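Local coordinates for molybdate-binding protein MolA (Haemophilus influenzae, PDB 3PSH), which binds molybdate and tungstate, but not sulfate or phosphate, in the periplasm and serves the MolBCA ABC transporter in low-affinity molybdate import, at residues 188-193 against 239-244; 194-199 against 220-225. All coordinates share one frame; numbering follows the deposited sequence.

Contact 1: 188-193 against 239-244; sequences MANPDL and LVQDRY. With MOO (molybdate ion), chain B.
At the wall of the molybdate pocket, where two neighbouring parallel strands run out into loops, N190 and Q241 meet side chain to side chain behind the pocket arginine R243. N190 ND2 donates to Q241 OE1 (3.1 Å), a bent bond of 145°; the two amide planes stand 82° apart, and the donor lies above the Q241 carbonyl plane. R243 NE and NH2, both 2.9 Å from Q241 OE1, bring the donors on that oxygen to three. Because OE1 lies in the guanidinium plane, the side-on grip fixes the rotation of the group. NH2 is shared between Q241 OE1 and the ion, where it reaches O1 and O4, while NH1 bonds to molybdate O4 (2.9 Å) and to Q51 O. W278 makes a cation-pi contact with the arginine.

The Y244 ring is packed on both faces: P191 CG sits 3.9 Å from its centroid in a CH-pi contact, while R243 CG covers the opposite face. A bend at chi2 (56°) brings M188 SD to 3.6 Å from Q241 CG, and a second bend, at chi3, turns CE toward L239 CB (3.8 Å). A water accepts from Q241 N and donates to A189 O where the backbones diverge.

M188 and L239 form a parallel bridge, with A189 N to L239 O (2.9 Å) as its bond, joining strands 184-188 and 237-240 as central neighbours of the second parallel sheet. Helix 247-252 packs against A189, P191 and V240, and strand 268-270 flanks 237-240.

Contact 2: 194-199 against 220-225; sequences GTYGSG and KGFKQV. With MOO (molybdate ion), chain B.
Strands 194-196 and 222-224 pair antiparallel, their short axes 4.7 Å apart at closest approach and their directions 148° apart. T195 and K223 form the hydrogen-bonded pair, with T195 N to K223 O at 2.8 Å and K223 N returning to T195 O; G194-Q224 and Y196-F222 are the non-hydrogen-bonded pairs on either side of it. Pairing continues past the strands, as G197 N reaches G221 O (2.7 Å) and G221 N donates to S198 O.

Y196 and F222 project from the same face. A chi1 of 178° swings the F222 ring across the partner strand, with CD1 3.2 Å from T195 O, and turns an edge to the tyrosine: CD1 stands 3.6 Å above the Y196 ring plane, over its centre. Centroids 4.9 Å apart and planes at 65° define an edge-to-face pair. The same phenylalanine reaches back over G194, where CZ packs against G194 CA. On the other face, T195 CG2 meets V225 CG1 at 3.7 Å. K223 folds back along its own segment, NZ donating to K220 O.

Beyond the phenylalanine contact, Y196 OH donates to molybdate O1 (2.5 Å), which lies at the edge of the tyrosine ring, near its plane, while F222 covers one face. This two-stranded antiparallel ribbon, its strands joined by a long connection holding helix 201-208 and strand 211-213, presents a binding tyrosine to the oxyanion pocket of a solute-binding protein.

In the fold
Contact 2 is nested along the chain inside the loop closed by contact 1, and their centres lie 12 Å apart on one side of the chain's centre. Two probable hydrogen bonds tie them: M188 O to T195 OG1 (2.7 Å) and L193 O to V225 N (2.8 Å). Between them N190 OD1 packs 3.4 Å from Y196 CE2. At the pocket they converge on molybdate O1, which accepts from both R243 and Y196. Q241 of contact 1 joins the two groups, since its NE2 donates to the hydroxyl of Y196 in contact 2. H26, Q27, G279 and Y280 complete the hydrogen bonding of the ion.

Contact 1: 188-193 against 239-244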
ATOM      1  N   MET A 188     -13.815  -4.489  -3.143  1.00 15.37           N
ATOM      2  CA  MET A 188     -13.220  -3.364  -2.450  1.00 14.88           C
ATOM      3  C   MET A 188     -13.942  -2.055  -2.865  1.00 15.26           C
ATOM      4  O   MET A 188     -13.813  -1.617  -3.976  1.00 15.22           O
ATOM      5  CB  MET A 188     -11.692  -3.372  -2.764  1.00 15.41           C
ATOM      6  CG  MET A 188     -11.005  -2.176  -2.282  1.00 18.12           C
ATOM      7  SD  MET A 188     -11.180  -1.805  -0.521  1.00 24.93           S
ATOM      8  CE  MET A 188     -10.491  -3.112   0.122  1.00 19.17           C
ATOM      9  N   ALA A 189     -14.628  -1.445  -1.943  1.00 16.94           N
ATOM     10  CA  ALA A 189     -15.390  -0.194  -2.272  1.00 17.20           C
ATOM     11  C   ALA A 189     -14.607   1.038  -1.749  1.00 15.97           C
ATOM     12  O   ALA A 189     -14.441   1.230  -0.559  1.00 16.63           O
ATOM     13  CB  ALA A 189     -16.806  -0.278  -1.585  1.00 17.55           C
ATOM     14  N   ASN A 190     -14.027   1.785  -2.689  1.00 16.19           N
ATOM     15  CA  ASN A 190     -13.379   3.076  -2.450  1.00 17.82           C
ATOM     16  C   ASN A 190     -14.389   4.209  -2.708  1.00 17.44           C
ATOM     17  O   ASN A 190     -15.480   3.951  -3.264  1.00 18.78           O
ATOM     18  CB  ASN A 190     -12.111   3.210  -3.317  1.00 17.40           C
ATOM     19  CG  ASN A 190     -10.903   2.661  -2.631  1.00 20.59           C
ATOM     20  OD1 ASN A 190     -10.893   1.534  -2.180  1.00 17.78           O
ATOM     21  ND2 ASN A 190      -9.855   3.494  -2.515  1.00 17.70           N
ATOM     22  N   PRO A 191     -14.067   5.438  -2.282  1.00 19.27           N
ATOM     23  CA  PRO A 191     -14.992   6.599  -2.428  1.00 18.87           C
ATOM     24  C   PRO A 191     -15.450   6.776  -3.843  1.00 20.95           C
ATOM     25  O   PRO A 191     -14.803   6.337  -4.842  1.00 19.06           O
ATOM     26  CB  PRO A 191     -14.121   7.783  -1.977  1.00 21.46           C
ATOM     27  CG  PRO A 191     -13.303   7.173  -0.904  1.00 20.21           C
ATOM     28  CD  PRO A 191     -12.871   5.820  -1.530  1.00 19.09           C
ATOM     29  N   ASP A 192     -16.668   7.304  -3.976  1.00 20.58           N
ATOM     30  CA  ASP A 192     -17.150   7.634  -5.328  1.00 22.09           C
ATOM     31  C   ASP A 192     -17.143   6.496  -6.390  1.00 19.49           C
ATOM     32  O   ASP A 192     -16.620   6.718  -7.478  1.00 21.75           O
ATOM     33  CB  ASP A 192     -16.368   8.870  -5.817  1.00 23.58           C
ATOM     34  CG  ASP A 192     -16.566  10.037  -4.882  1.00 31.62           C
ATOM     35  OD1 ASP A 192     -17.742  10.310  -4.540  1.00 38.21           O
ATOM     36  OD2 ASP A 192     -15.559  10.632  -4.432  1.00 31.91           O
ATOM     37  N   LEU A 193     -17.633   5.297  -6.034  1.00 20.49           N
ATOM     38  CA  LEU A 193     -17.691   4.083  -6.878  1.00 19.46           C
ATOM     39  C   LEU A 193     -16.329   3.701  -7.498  1.00 18.00           C
ATOM     40  O   LEU A 193     -16.251   3.138  -8.583  1.00 19.12           O
ATOM     41  CB  LEU A 193     -18.809   4.091  -7.922  1.00 21.49           C
ATOM     42  CG  LEU A 193     -20.118   3.444  -7.397  1.00 21.90           C
ATOM     43  CD1 LEU A 193     -21.189   4.106  -8.337  1.00 30.62           C
ATOM     44  CD2 LEU A 193     -20.067   1.952  -7.584  1.00 23.46           C
ATOM     45  N   LEU A 239     -15.427  -4.870   1.350  1.00 15.13           N
ATOM     46  CA  LEU A 239     -14.373  -4.373   2.223  1.00 13.63           C
ATOM     47  C   LEU A 239     -14.183  -2.898   1.898  1.00 11.71           C
ATOM     48  O   LEU A 239     -14.425  -2.470   0.738  1.00 15.82           O
ATOM     49  CB  LEU A 239     -13.043  -5.156   2.019  1.00 12.47           C
ATOM     50  CG  LEU A 239     -13.261  -6.704   2.338  1.00 14.64           C
ATOM     51  CD1 LEU A 239     -12.027  -7.393   1.986  1.00 12.80           C
ATOM     52  CD2 LEU A 239     -13.553  -6.901   3.927  1.00 16.53           C
ATOM     53  N   VAL A 240     -13.876  -2.170   2.981  1.00 12.51           N
ATOM     54  CA  VAL A 240     -13.584  -0.743   2.889  1.00 13.98           C
ATOM     55  C   VAL A 240     -12.222  -0.507   3.560  1.00 13.18           C
ATOM     56  O   VAL A 240     -11.896  -1.061   4.576  1.00 14.83           O
ATOM     57  CB  VAL A 240     -14.685   0.130   3.538  1.00 13.64           C
ATOM     58  CG1 VAL A 240     -14.329   1.644   3.557  1.00 15.77           C
ATOM     59  CG2 VAL A 240     -16.019  -0.018   2.735  1.00 14.87           C
ATOM     60  N   GLN A 241     -11.419   0.333   2.907  1.00 15.21           N
ATOM     61  CA  GLN A 241     -10.100   0.686   3.460  1.00 14.13           C
ATOM     62  C   GLN A 241     -10.264   1.569   4.667  1.00 14.99           C
ATOM     63  O   GLN A 241     -11.101   2.504   4.578  1.00 14.69           O
ATOM     64  CB  GLN A 241      -9.319   1.452   2.366  1.00 15.98           C
ATOM     65  CG  GLN A 241      -8.956   0.508   1.163  1.00 11.22           C
ATOM     66  CD  GLN A 241      -8.252   1.185  -0.031  1.00 15.04           C
ATOM     67  OE1 GLN A 241      -8.179   2.461  -0.127  1.00 15.47           O
ATOM     68  NE2 GLN A 241      -7.701   0.351  -0.924  1.00 13.67           N
ATOM     69  N   ASP A 242      -9.431   1.350   5.699  1.00 14.66           N
ATOM     70  CA  ASP A 242      -9.498   2.105   6.958  1.00 15.36           C
ATOM     71  C   ASP A 242      -9.366   3.619   6.758  1.00 16.69           C
ATOM     72  O   ASP A 242     -10.020   4.422   7.501  1.00 16.70           O
ATOM     73  CB  ASP A 242      -8.406   1.666   7.927  1.00 16.11           C
ATOM     74  CG  ASP A 242      -8.569   2.286   9.308  1.00 20.26           C
ATOM     75  OD1 ASP A 242      -9.684   2.121   9.903  1.00 20.06           O
ATOM     76  OD2 ASP A 242      -7.596   2.876   9.812  1.00 19.58           O
ATOM     77  N   ARG A 243      -8.609   4.016   5.720  1.00 13.83           N
ATOM     78  CA  ARG A 243      -8.468   5.504   5.481  1.00 13.87           C
ATOM     79  C   ARG A 243      -9.717   6.188   4.936  1.00 15.95           C
ATOM     80  O   ARG A 243      -9.737   7.424   4.881  1.00 16.50           O
ATOM     81  CB  ARG A 243      -7.322   5.808   4.535  1.00 13.21           C
ATOM     82  CG  ARG A 243      -7.449   5.033   3.177  1.00 15.84           C
ATOM     83  CD  ARG A 243      -6.144   5.262   2.272  1.00 12.17           C
ATOM     84  NE  ARG A 243      -6.353   4.425   1.058  1.00 13.68           N
ATOM     85  CZ  ARG A 243      -5.419   4.273   0.073  1.00 15.92           C
ATOM     86  NH1 ARG A 243      -4.280   5.015   0.182  1.00 17.24           N
ATOM     87  NH2 ARG A 243      -5.622   3.518  -1.013  1.00 15.39           N
ATOM     88  N   TYR A 244     -10.717   5.387   4.494  1.00 15.66           N
ATOM     89  CA  TYR A 244     -11.975   5.901   3.975  1.00 15.62           C
ATOM     90  C   TYR A 244     -13.202   5.385   4.735  1.00 13.67           C
ATOM     91  O   TYR A 244     -14.113   4.838   4.161  1.00 17.60           O
ATOM     92  CB  TYR A 244     -12.068   5.565   2.515  1.00 14.71           C
ATOM     93  CG  TYR A 244     -10.951   6.170   1.658  1.00 17.14           C
ATOM     94  CD1 TYR A 244     -10.570   7.525   1.805  1.00 21.30           C
ATOM     95  CD2 TYR A 244     -10.223   5.394   0.720  1.00 18.74           C
ATOM     96  CE1 TYR A 244      -9.534   8.075   1.014  1.00 20.05           C
ATOM     97  CE2 TYR A 244      -9.221   6.010  -0.162  1.00 19.68           C
ATOM     98  CZ  TYR A 244      -8.877   7.317   0.052  1.00 24.14           C
ATOM     99  OH  TYR A 244      -7.886   7.956  -0.711  1.00 21.85           O
TER
HETATM  100 MO   MOO B   1      -2.709   2.857  -3.332  1.00 33.20          MO
HETATM  101  O1  MOO B   1      -4.203   2.064  -3.293  1.00 14.90           O
HETATM  102  O2  MOO B   1      -2.367   3.481  -4.901  1.00 20.52           O
HETATM  103  O3  MOO B   1      -1.470   1.761  -2.934  1.00 16.87           O
HETATM  104  O4  MOO B   1      -2.730   3.980  -2.059  1.00 14.46           O
HETATM  105  O   HOH W   1     -12.152   1.848   0.597  1.00 16.07           O

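Contact 2: 194-199 against 220-225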
ATOM      1  N   GLY A 194     -15.288   3.979  -6.743  1.00 18.32           N
ATOM      2  CA  GLY A 194     -13.911   3.591  -7.190  1.00 17.16           C
ATOM      3  C   GLY A 194     -13.666   2.129  -6.729  1.00 17.25           C
ATOM      4  O   GLY A 194     -14.123   1.711  -5.650  1.00 16.89           O
ATOM      5  N   THR A 195     -12.951   1.359  -7.542  1.00 15.49           N
ATOM      6  CA  THR A 195     -12.506   0.005  -7.040  1.00 15.48           C
ATOM      7  C   THR A 195     -11.187  -0.314  -7.654  1.00 17.19           C
ATOM      8  O   THR A 195     -10.677   0.471  -8.534  1.00 18.60           O
ATOM      9  CB  THR A 195     -13.576  -1.089  -7.305  1.00 14.60           C
ATOM     10  OG1 THR A 195     -13.225  -2.239  -6.538  1.00 15.71           O
ATOM     11  CG2 THR A 195     -13.521  -1.583  -8.769  1.00 13.71           C
ATOM     12  N   TYR A 196     -10.610  -1.437  -7.280  1.00 14.51           N
ATOM     13  CA  TYR A 196      -9.362  -1.906  -7.956  1.00 14.59           C
ATOM     14  C   TYR A 196      -9.636  -3.152  -8.701  1.00 16.31           C
ATOM     15  O   TYR A 196     -10.245  -4.145  -8.194  1.00 19.14           O
ATOM     16  CB  TYR A 196      -8.266  -2.267  -6.945  1.00 14.65           C
ATOM     17  CG  TYR A 196      -7.854  -1.103  -6.061  1.00 12.70           C
ATOM     18  CD1 TYR A 196      -6.603  -0.418  -6.209  1.00 14.44           C
ATOM     19  CD2 TYR A 196      -8.671  -0.674  -4.960  1.00 13.40           C
ATOM     20  CE1 TYR A 196      -6.200   0.636  -5.257  1.00 12.71           C
ATOM     21  CE2 TYR A 196      -8.302   0.392  -4.137  1.00 15.69           C
ATOM     22  CZ  TYR A 196      -7.092   1.102  -4.273  1.00 10.61           C
ATOM     23  OH  TYR A 196      -6.729   2.059  -3.372  1.00 17.03           O
ATOM     24  N   GLY A 197      -9.140  -3.192  -9.906  1.00 15.84           N
ATOM     25  CA  GLY A 197      -9.281  -4.342 -10.671  1.00 15.39           C
ATOM     26  C   GLY A 197      -7.937  -5.109 -10.778  1.00 16.43           C
ATOM     27  O   GLY A 197      -7.147  -5.143  -9.829  1.00 14.63           O
ATOM     28  N   SER A 198      -7.592  -5.651 -11.958  1.00 16.70           N
ATOM     29  CA  SER A 198      -6.364  -6.416 -12.152  1.00 16.07           C
ATOM     30  C   SER A 198      -5.068  -5.543 -12.003  1.00 14.93           C
ATOM     31  O   SER A 198      -5.147  -4.282 -12.102  1.00 14.53           O
ATOM     32  CB  SER A 198      -6.314  -7.161 -13.535  1.00 15.97           C
ATOM     33  OG  SER A 198      -6.326  -6.112 -14.552  1.00 20.45           O
ATOM     34  N   GLY A 199      -3.949  -6.230 -11.784  1.00 16.21           N
ATOM     35  CA  GLY A 199      -2.592  -5.631 -11.689  1.00 16.35           C
ATOM     36  C   GLY A 199      -2.362  -4.910 -10.394  1.00 16.72           C
ATOM     37  O   GLY A 199      -1.482  -3.991 -10.305  1.00 16.54           O
ATOM     38  N   LYS A 220      -9.312  -2.991 -15.113  1.00 18.56           N
ATOM     39  CA  LYS A 220      -7.857  -2.861 -15.029  1.00 19.37           C
ATOM     40  C   LYS A 220      -7.434  -1.781 -14.044  1.00 19.52           C
ATOM     41  O   LYS A 220      -7.698  -0.566 -14.246  1.00 19.15           O
ATOM     42  CB  LYS A 220      -7.342  -2.527 -16.441  1.00 19.97           C
ATOM     43  CG  LYS A 220      -5.790  -2.593 -16.533  1.00 19.32           C
ATOM     44  CD  LYS A 220      -5.367  -1.785 -17.829  1.00 23.42           C
ATOM     45  CE  LYS A 220      -3.863  -2.000 -18.043  1.00 26.28           C
ATOM     46  NZ  LYS A 220      -3.349  -1.544 -19.340  1.00 25.23           N
ATOM     47  N   GLY A 221      -6.781  -2.232 -12.951  1.00 17.36           N
ATOM     48  CA  GLY A 221      -6.285  -1.287 -11.964  1.00 17.36           C
ATOM     49  C   GLY A 221      -7.345  -0.409 -11.357  1.00 19.20           C
ATOM     50  O   GLY A 221      -8.471  -0.872 -11.034  1.00 18.95           O
ATOM     51  N   PHE A 222      -7.002   0.822 -11.018  1.00 16.89           N
ATOM     52  CA  PHE A 222      -7.885   1.555 -10.142  1.00 16.95           C
ATOM     53  C   PHE A 222      -8.836   2.347 -11.038  1.00 19.29           C
ATOM     54  O   PHE A 222      -8.413   3.173 -11.871  1.00 18.98           O
ATOM     55  CB  PHE A 222      -7.132   2.466  -9.153  1.00 17.69           C
ATOM     56  CG  PHE A 222      -8.102   3.264  -8.264  1.00 18.95           C
ATOM     57  CD1 PHE A 222      -8.788   2.651  -7.188  1.00 20.71           C
ATOM     58  CD2 PHE A 222      -8.524   4.560  -8.701  1.00 26.66           C
ATOM     59  CE1 PHE A 222      -9.744   3.324  -6.469  1.00 26.10           C
ATOM     60  CE2 PHE A 222      -9.483   5.242  -7.976  1.00 22.57           C
ATOM     61  CZ  PHE A 222     -10.102   4.638  -6.865  1.00 25.48           C
ATOM     62  N   LYS A 223     -10.155   2.066 -10.950  1.00 19.84           N
ATOM     63  CA  LYS A 223     -11.129   2.719 -11.860  1.00 19.79           C
ATOM     64  C   LYS A 223     -12.428   3.081 -11.157  1.00 20.40           C
ATOM     65  O   LYS A 223     -12.762   2.423 -10.146  1.00 19.11           O
ATOM     66  CB  LYS A 223     -11.476   1.846 -13.078  1.00 18.23           C
ATOM     67  CG  LYS A 223     -10.303   1.562 -14.036  1.00 18.06           C
ATOM     68  CD  LYS A 223      -9.874   2.813 -14.793  1.00 20.15           C
ATOM     69  CE  LYS A 223      -8.489   2.581 -15.450  1.00 23.94           C
ATOM     70  NZ  LYS A 223      -8.244   1.360 -16.285  1.00 24.17           N
ATOM     71  N   GLN A 224     -13.162   4.072 -11.689  1.00 23.28           N
ATOM     72  CA  GLN A 224     -14.567   4.288 -11.300  1.00 23.82           C
ATOM     73  C   GLN A 224     -15.432   3.343 -12.097  1.00 24.06           C
ATOM     74  O   GLN A 224     -15.266   3.226 -13.339  1.00 22.03           O
ATOM     75  CB  GLN A 224     -15.031   5.726 -11.620  1.00 25.83           C
ATOM     76  CG  GLN A 224     -16.450   6.034 -11.030  1.00 24.89           C
ATOM     77  CD  GLN A 224     -16.863   7.503 -11.092  1.00 26.27           C
ATOM     78  OE1 GLN A 224     -16.894   8.092 -12.174  1.00 30.41           O
ATOM     79  NE2 GLN A 224     -17.196   8.088  -9.934  1.00 27.21           N
ATOM     80  N   VAL A 225     -16.308   2.621 -11.382  1.00 23.15           N
ATOM     81  CA  VAL A 225     -17.211   1.650 -12.023  1.00 23.47           C
ATOM     82  C   VAL A 225     -18.631   2.187 -11.842  1.00 22.45           C
ATOM     83  O   VAL A 225     -18.848   3.192 -11.120  1.00 25.67           O
ATOM     84  CB  VAL A 225     -16.969   0.234 -11.407  1.00 22.12           C
ATOM     85  CG1 VAL A 225     -15.400  -0.106 -11.565  1.00 24.37           C
ATOM     86  CG2 VAL A 225     -17.303   0.162  -9.940  1.00 19.87           C
TER
HETATM   87 MO   MOO B   1      -2.709   2.857  -3.332  1.00 33.20          MO
HETATM   88  O1  MOO B   1      -4.203   2.064  -3.293  1.00 14.90           O
HETATM   89  O2  MOO B   1      -2.367   3.481  -4.901  1.00 20.52           O
HETATM   90  O3  MOO B   1      -1.470   1.761  -2.934  1.00 16.87           O
HETATM   91  O4  MOO B   1      -2.730   3.980  -2.059  1.00 14.46           O